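Local coordinates for BH0493 protein (Bacillus halodurans C-125, PDB 2QEE) that binds zinc and is probably a metal-dependent hydrolase of the amidohydrolase superfamily, of unknown natural substrate, at residues C[41-52]-C[357-367]. Numbering follows the deposited sequence.
Sequences LWDIDELLTYHY and DARVLEQLIYK. With ZN (zinc ion), chain T.
Tyr-50 swings its ring over Gln-363 because its CG stands anti to the backbone N (chi1 -172°), while Gln-363 reaches out to lay its amide nitrogen against that ring. Gln-363 NE2 lies over the ring centre, 2.9 Å above the plane, with ring and amide planes 64° apart; Tyr-52 CD1 meets the opposite face near the rim. The amide is fixed at its other end, where Gln-363 OE1 accepts from Arg-359 N, nearly in line with the C=O, and from Val-360 N, well above the carbonyl plane. NE2 also donates to a water shared with Leu-47 O, so both ends of this buried amide are engaged. The Lys-367 side chain comes to meet Tyr-50 from the opposite direction, and its NZ, at the ring edge near its plane, donates to Tyr-50 OH (2.9 Å); a water links that hydroxyl to Asp-357 O.

Leu-361 N donates a nearly straight hydrogen bond to Leu-41 O (2.8 Å). The Glu-362 chain bends at chi2 (76°), bringing OE1 to 2.9 Å from Asp-43 N, a nearly straight bond that enters from above the carboxylate plane; Gln-129 of helix 126-136 holds OE2. Beside these bonds Leu-47 packs its CD2 against Gln-363 CG (3.4 Å) and Val-360 CG1, and its CD1 against Glu-362 CB.

Asp-357 OD1 binds zinc at 2.1 Å together with His-28, His-30 and a water. The contact thus fastens the 41-52 region to the loop leading from a metal-binding aspartate into helix 363-388, beside a zinc site consistent with the amidohydrolase superfamily, whose members typically pair an HxH motif with a late aspartate.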
loop_
_atom_site.group_PDB
_atom_site.type_symbol
_atom_site.label_atom_id
_atom_site.label_comp_id
_atom_site.label_asym_id
_atom_site.label_seq_id
_atom_site.Cartn_x
_atom_site.Cartn_y
_atom_site.Cartn_z
ATOM N N LEU C 41 6.995 -23.663 -24.844
ATOM C CA LEU C 41 7.178 -22.470 -25.675
ATOM C C LEU C 41 8.549 -21.883 -25.443
ATOM O O LEU C 41 8.975 -21.753 -24.285
ATOM C CB LEU C 41 6.121 -21.387 -25.346
ATOM C CG LEU C 41 4.664 -21.873 -25.507
ATOM C CD1 LEU C 41 3.707 -20.736 -25.189
ATOM C CD2 LEU C 41 4.387 -22.407 -26.974
ATOM N N TRP C 42 9.236 -21.531 -26.523
ATOM C CA TRP C 42 10.542 -20.867 -26.458
ATOM C C TRP C 42 10.893 -20.118 -27.702
ATOM O O TRP C 42 10.357 -20.412 -28.771
ATOM C CB TRP C 42 11.684 -21.810 -26.125
ATOM C CG TRP C 42 11.978 -22.981 -27.083
ATOM C CD1 TRP C 42 11.314 -24.170 -27.154
ATOM C CD2 TRP C 42 13.086 -23.079 -27.991
ATOM N NE1 TRP C 42 11.925 -25.012 -28.106
ATOM C CE2 TRP C 42 13.001 -24.353 -28.638
ATOM C CE3 TRP C 42 14.127 -22.211 -28.347
ATOM C CZ2 TRP C 42 13.951 -24.780 -29.583
ATOM C CZ3 TRP C 42 15.058 -22.617 -29.339
ATOM C CH2 TRP C 42 14.955 -23.902 -29.937
ATOM N N ASP C 43 11.820 -19.174 -27.527
ATOM C CA ASP C 43 12.412 -18.266 -28.522
ATOM C C ASP C 43 11.953 -16.841 -28.447
ATOM O O ASP C 43 10.967 -16.545 -27.761
ATOM C CB ASP C 43 12.409 -18.801 -29.981
ATOM C CG ASP C 43 11.088 -18.602 -30.715
ATOM O OD1 ASP C 43 10.215 -17.767 -30.356
ATOM O OD2 ASP C 43 10.918 -19.332 -31.724
ATOM N N ILE C 44 12.642 -15.970 -29.171
ATOM C CA ILE C 44 12.369 -14.498 -29.090
ATOM C C ILE C 44 10.960 -14.103 -29.556
ATOM O O ILE C 44 10.365 -13.140 -29.032
ATOM C CB ILE C 44 13.460 -13.693 -29.801
ATOM C CG1 ILE C 44 13.314 -12.175 -29.641
ATOM C CG2 ILE C 44 13.487 -14.075 -31.336
ATOM C CD1 ILE C 44 13.287 -11.643 -28.178
ATOM N N ASP C 45 10.436 -14.761 -30.595
ATOM C CA ASP C 45 9.067 -14.500 -31.008
ATOM C C ASP C 45 8.048 -14.860 -29.940
ATOM O O ASP C 45 7.065 -14.132 -29.762
ATOM C CB ASP C 45 8.761 -15.275 -32.299
ATOM C CG ASP C 45 9.439 -14.663 -33.520
ATOM O OD1 ASP C 45 9.936 -13.526 -33.471
ATOM O OD2 ASP C 45 9.455 -15.326 -34.568
ATOM N N GLU C 46 8.287 -15.937 -29.196
ATOM C CA GLU C 46 7.413 -16.322 -28.102
ATOM C C GLU C 46 7.570 -15.312 -26.923
ATOM O O GLU C 46 6.585 -14.920 -26.340
ATOM C CB GLU C 46 7.776 -17.701 -27.646
ATOM C CG GLU C 46 7.460 -18.778 -28.743
ATOM C CD GLU C 46 5.974 -19.063 -28.915
ATOM O OE1 GLU C 46 5.098 -18.504 -28.185
ATOM O OE2 GLU C 46 5.676 -19.906 -29.790
ATOM N N LEU C 47 8.810 -14.932 -26.619
ATOM C CA LEU C 47 9.068 -13.874 -25.603
ATOM C C LEU C 47 8.289 -12.605 -25.908
ATOM O O LEU C 47 7.622 -12.054 -25.064
ATOM C CB LEU C 47 10.550 -13.516 -25.496
ATOM C CG LEU C 47 11.425 -14.541 -24.777
ATOM C CD1 LEU C 47 12.927 -14.154 -24.889
ATOM C CD2 LEU C 47 11.001 -14.665 -23.287
ATOM N N LEU C 48 8.379 -12.145 -27.159
ATOM C CA LEU C 48 7.724 -10.918 -27.559
ATOM C C LEU C 48 6.197 -10.998 -27.608
ATOM O O LEU C 48 5.522 -9.993 -27.440
ATOM C CB LEU C 48 8.282 -10.507 -28.925
ATOM C CG LEU C 48 9.655 -9.825 -28.832
ATOM C CD1 LEU C 48 10.253 -9.684 -30.269
ATOM C CD2 LEU C 48 9.664 -8.418 -28.135
ATOM N N THR C 49 5.648 -12.194 -27.830
ATOM C CA THR C 49 4.182 -12.318 -27.936
ATOM C C THR C 49 3.534 -12.879 -26.653
ATOM O O THR C 49 2.346 -13.226 -26.641
ATOM C CB THR C 49 3.811 -13.149 -29.190
ATOM O OG1 THR C 49 4.453 -14.422 -29.082
ATOM C CG2 THR C 49 4.297 -12.459 -30.436
ATOM N N TYR C 50 4.328 -12.973 -25.588
ATOM C CA TYR C 50 3.885 -13.171 -24.191
ATOM C C TYR C 50 2.673 -12.250 -23.980
ATOM O O TYR C 50 2.689 -11.109 -24.478
ATOM C CB TYR C 50 5.020 -12.649 -23.280
ATOM C CG TYR C 50 4.910 -12.911 -21.774
ATOM C CD1 TYR C 50 4.227 -14.015 -21.266
ATOM C CD2 TYR C 50 5.587 -12.076 -20.867
ATOM C CE1 TYR C 50 4.219 -14.300 -19.867
ATOM C CE2 TYR C 50 5.585 -12.350 -19.462
ATOM C CZ TYR C 50 4.924 -13.460 -18.976
ATOM O OH TYR C 50 4.901 -13.707 -17.613
ATOM N N HIS C 51 1.652 -12.710 -23.247
ATOM C CA HIS C 51 0.416 -11.937 -23.149
ATOM C C HIS C 51 0.613 -10.619 -22.401
ATOM O O HIS C 51 -0.139 -9.659 -22.619
ATOM C CB HIS C 51 -0.737 -12.757 -22.568
ATOM C CG HIS C 51 -0.579 -13.159 -21.126
ATOM N ND1 HIS C 51 -0.938 -12.337 -20.076
ATOM C CD2 HIS C 51 -0.129 -14.304 -20.564
ATOM C CE1 HIS C 51 -0.743 -12.973 -18.931
ATOM N NE2 HIS C 51 -0.253 -14.166 -19.200
ATOM N N TYR C 52 1.603 -10.564 -21.501
ATOM C CA TYR C 52 1.881 -9.276 -20.841
ATOM C C TYR C 52 2.175 -8.206 -21.881
ATOM O O TYR C 52 1.814 -7.039 -21.706
ATOM C CB TYR C 52 3.090 -9.349 -19.884
ATOM C CG TYR C 52 2.954 -10.147 -18.613
ATOM C CD1 TYR C 52 2.200 -11.307 -18.542
ATOM C CD2 TYR C 52 3.704 -9.792 -17.459
ATOM C CE1 TYR C 52 2.137 -12.057 -17.354
ATOM C CE2 TYR C 52 3.641 -10.555 -16.242
ATOM C CZ TYR C 52 2.859 -11.667 -16.217
ATOM O OH TYR C 52 2.790 -12.392 -15.070
ATOM N N ASP C 357 6.515 -18.121 -12.734
ATOM C CA ASP C 357 5.322 -18.277 -13.559
ATOM C C ASP C 357 5.691 -18.207 -15.075
ATOM O O ASP C 357 4.903 -17.720 -15.878
ATOM C CB ASP C 357 4.381 -17.126 -13.263
ATOM C CG ASP C 357 3.076 -17.583 -13.003
ATOM O OD1 ASP C 357 2.638 -18.414 -13.820
ATOM O OD2 ASP C 357 2.545 -17.173 -11.961
ATOM N N ALA C 358 6.914 -18.616 -15.436
ATOM C CA ALA C 358 7.374 -18.493 -16.835
ATOM C C ALA C 358 6.421 -19.269 -17.765
ATOM O O ALA C 358 6.141 -20.440 -17.482
ATOM C CB ALA C 358 8.806 -19.041 -17.009
ATOM N N ARG C 359 5.961 -18.606 -18.816
ATOM C CA ARG C 359 5.249 -19.270 -19.936
ATOM C C ARG C 359 6.136 -19.596 -21.114
ATOM O O ARG C 359 5.800 -20.480 -21.928
ATOM C CB ARG C 359 4.095 -18.391 -20.416
ATOM C CG ARG C 359 2.979 -18.329 -19.389
ATOM C CD ARG C 359 1.794 -17.549 -19.939
ATOM N NE ARG C 359 0.648 -17.788 -19.068
ATOM C CZ ARG C 359 -0.274 -18.717 -19.297
ATOM N NH1 ARG C 359 -0.199 -19.469 -20.397
ATOM N NH2 ARG C 359 -1.272 -18.884 -18.433
ATOM N N VAL C 360 7.241 -18.880 -21.233
ATOM C CA VAL C 360 8.183 -19.044 -22.339
ATOM C C VAL C 360 9.512 -19.361 -21.675
ATOM O O VAL C 360 9.931 -18.656 -20.734
ATOM C CB VAL C 360 8.296 -17.775 -23.180
ATOM C CG1 VAL C 360 9.375 -17.938 -24.267
ATOM C CG2 VAL C 360 6.911 -17.400 -23.804
ATOM N N LEU C 361 10.157 -20.429 -22.146
ATOM C CA LEU C 361 11.365 -20.956 -21.504
ATOM C C LEU C 361 12.381 -19.886 -21.108
ATOM O O LEU C 361 12.788 -19.849 -19.950
ATOM C CB LEU C 361 12.083 -21.946 -22.434
ATOM C CG LEU C 361 13.382 -22.579 -21.908
ATOM C CD1 LEU C 361 13.204 -23.338 -20.609
ATOM C CD2 LEU C 361 13.886 -23.490 -23.048
ATOM N N GLU C 362 12.748 -19.005 -22.040
ATOM C CA GLU C 362 13.830 -18.015 -21.774
ATOM C C GLU C 362 13.510 -17.029 -20.655
ATOM O O GLU C 362 14.454 -16.439 -20.094
ATOM C CB GLU C 362 14.188 -17.198 -22.998
ATOM C CG GLU C 362 14.880 -18.006 -24.105
ATOM C CD GLU C 362 13.929 -18.898 -24.918
ATOM O OE1 GLU C 362 12.692 -18.835 -24.766
ATOM O OE2 GLU C 362 14.457 -19.654 -25.754
ATOM N N GLN C 363 12.241 -16.903 -20.298
ATOM C CA GLN C 363 11.842 -16.006 -19.210
ATOM C C GLN C 363 12.447 -16.389 -17.845
ATOM O O GLN C 363 12.551 -15.557 -16.929
ATOM C CB GLN C 363 10.340 -15.974 -19.072
ATOM C CG GLN C 363 9.629 -15.346 -20.274
ATOM C CD GLN C 363 8.116 -15.471 -20.215
ATOM O OE1 GLN C 363 7.577 -16.354 -19.574
ATOM N NE2 GLN C 363 7.422 -14.577 -20.908
ATOM N N LEU C 364 12.833 -17.640 -17.663
ATOM C CA LEU C 364 13.579 -18.029 -16.453
ATOM C C LEU C 364 14.774 -17.122 -16.282
ATOM O O LEU C 364 15.109 -16.785 -15.124
ATOM C CB LEU C 364 14.070 -19.482 -16.553
ATOM C CG LEU C 364 12.953 -20.481 -16.518
ATOM C CD1 LEU C 364 13.607 -21.871 -16.642
ATOM C CD2 LEU C 364 12.233 -20.413 -15.188
ATOM N N ILE C 365 15.385 -16.678 -17.382
ATOM C CA ILE C 365 16.600 -15.862 -17.258
ATOM C C ILE C 365 16.209 -14.557 -16.535
ATOM O O ILE C 365 16.775 -14.239 -15.474
ATOM C CB ILE C 365 17.232 -15.537 -18.625
ATOM C CG1 ILE C 365 17.710 -16.852 -19.263
ATOM C CG2 ILE C 365 18.489 -14.601 -18.456
ATOM C CD1 ILE C 365 18.278 -16.673 -20.713
ATOM N N TYR C 366 15.264 -13.815 -17.118
ATOM C CA TYR C 366 14.969 -12.461 -16.535
ATOM C C TYR C 366 14.172 -12.548 -15.251
ATOM O O TYR C 366 14.351 -11.700 -14.315
ATOM C CB TYR C 366 14.301 -11.529 -17.523
ATOM C CG TYR C 366 12.786 -11.456 -17.559
ATOM C CD1 TYR C 366 12.073 -10.766 -16.562
ATOM C CD2 TYR C 366 12.048 -12.028 -18.637
ATOM C CE1 TYR C 366 10.712 -10.563 -16.638
ATOM C CE2 TYR C 366 10.659 -11.844 -18.692
ATOM C CZ TYR C 366 9.994 -11.147 -17.692
ATOM O OH TYR C 366 8.624 -10.945 -17.747
ATOM N N LYS C 367 13.264 -13.510 -15.144
ATOM C CA LYS C 367 12.446 -13.540 -13.944
ATOM C C LYS C 367 13.354 -13.752 -12.727
ATOM O O LYS C 367 13.168 -13.108 -11.676
ATOM C CB LYS C 367 11.364 -14.636 -14.021
ATOM C CG LYS C 367 10.386 -14.429 -15.189
ATOM C CD LYS C 367 9.149 -13.741 -14.780
ATOM C CE LYS C 367 8.118 -13.937 -15.929
ATOM N NZ LYS C 367 6.882 -13.179 -15.585
HETATM ZN ZN ZN T . 0.780 -19.364 -13.306
HETATM O O HOH W 1 6.063 -23.340 -22.151
HETATM O O HOH W 2 8.636 -12.364 -22.380
HETATM O O HOH W 3 3.471 -15.668 -16.961
HETATM O O HOH W 4 0.447 -16.046 -16.806
HETATM O O HOH W 5 5.045 -13.186 -13.636
HETATM O O HOH W 6 -0.703 -18.433 -12.890
#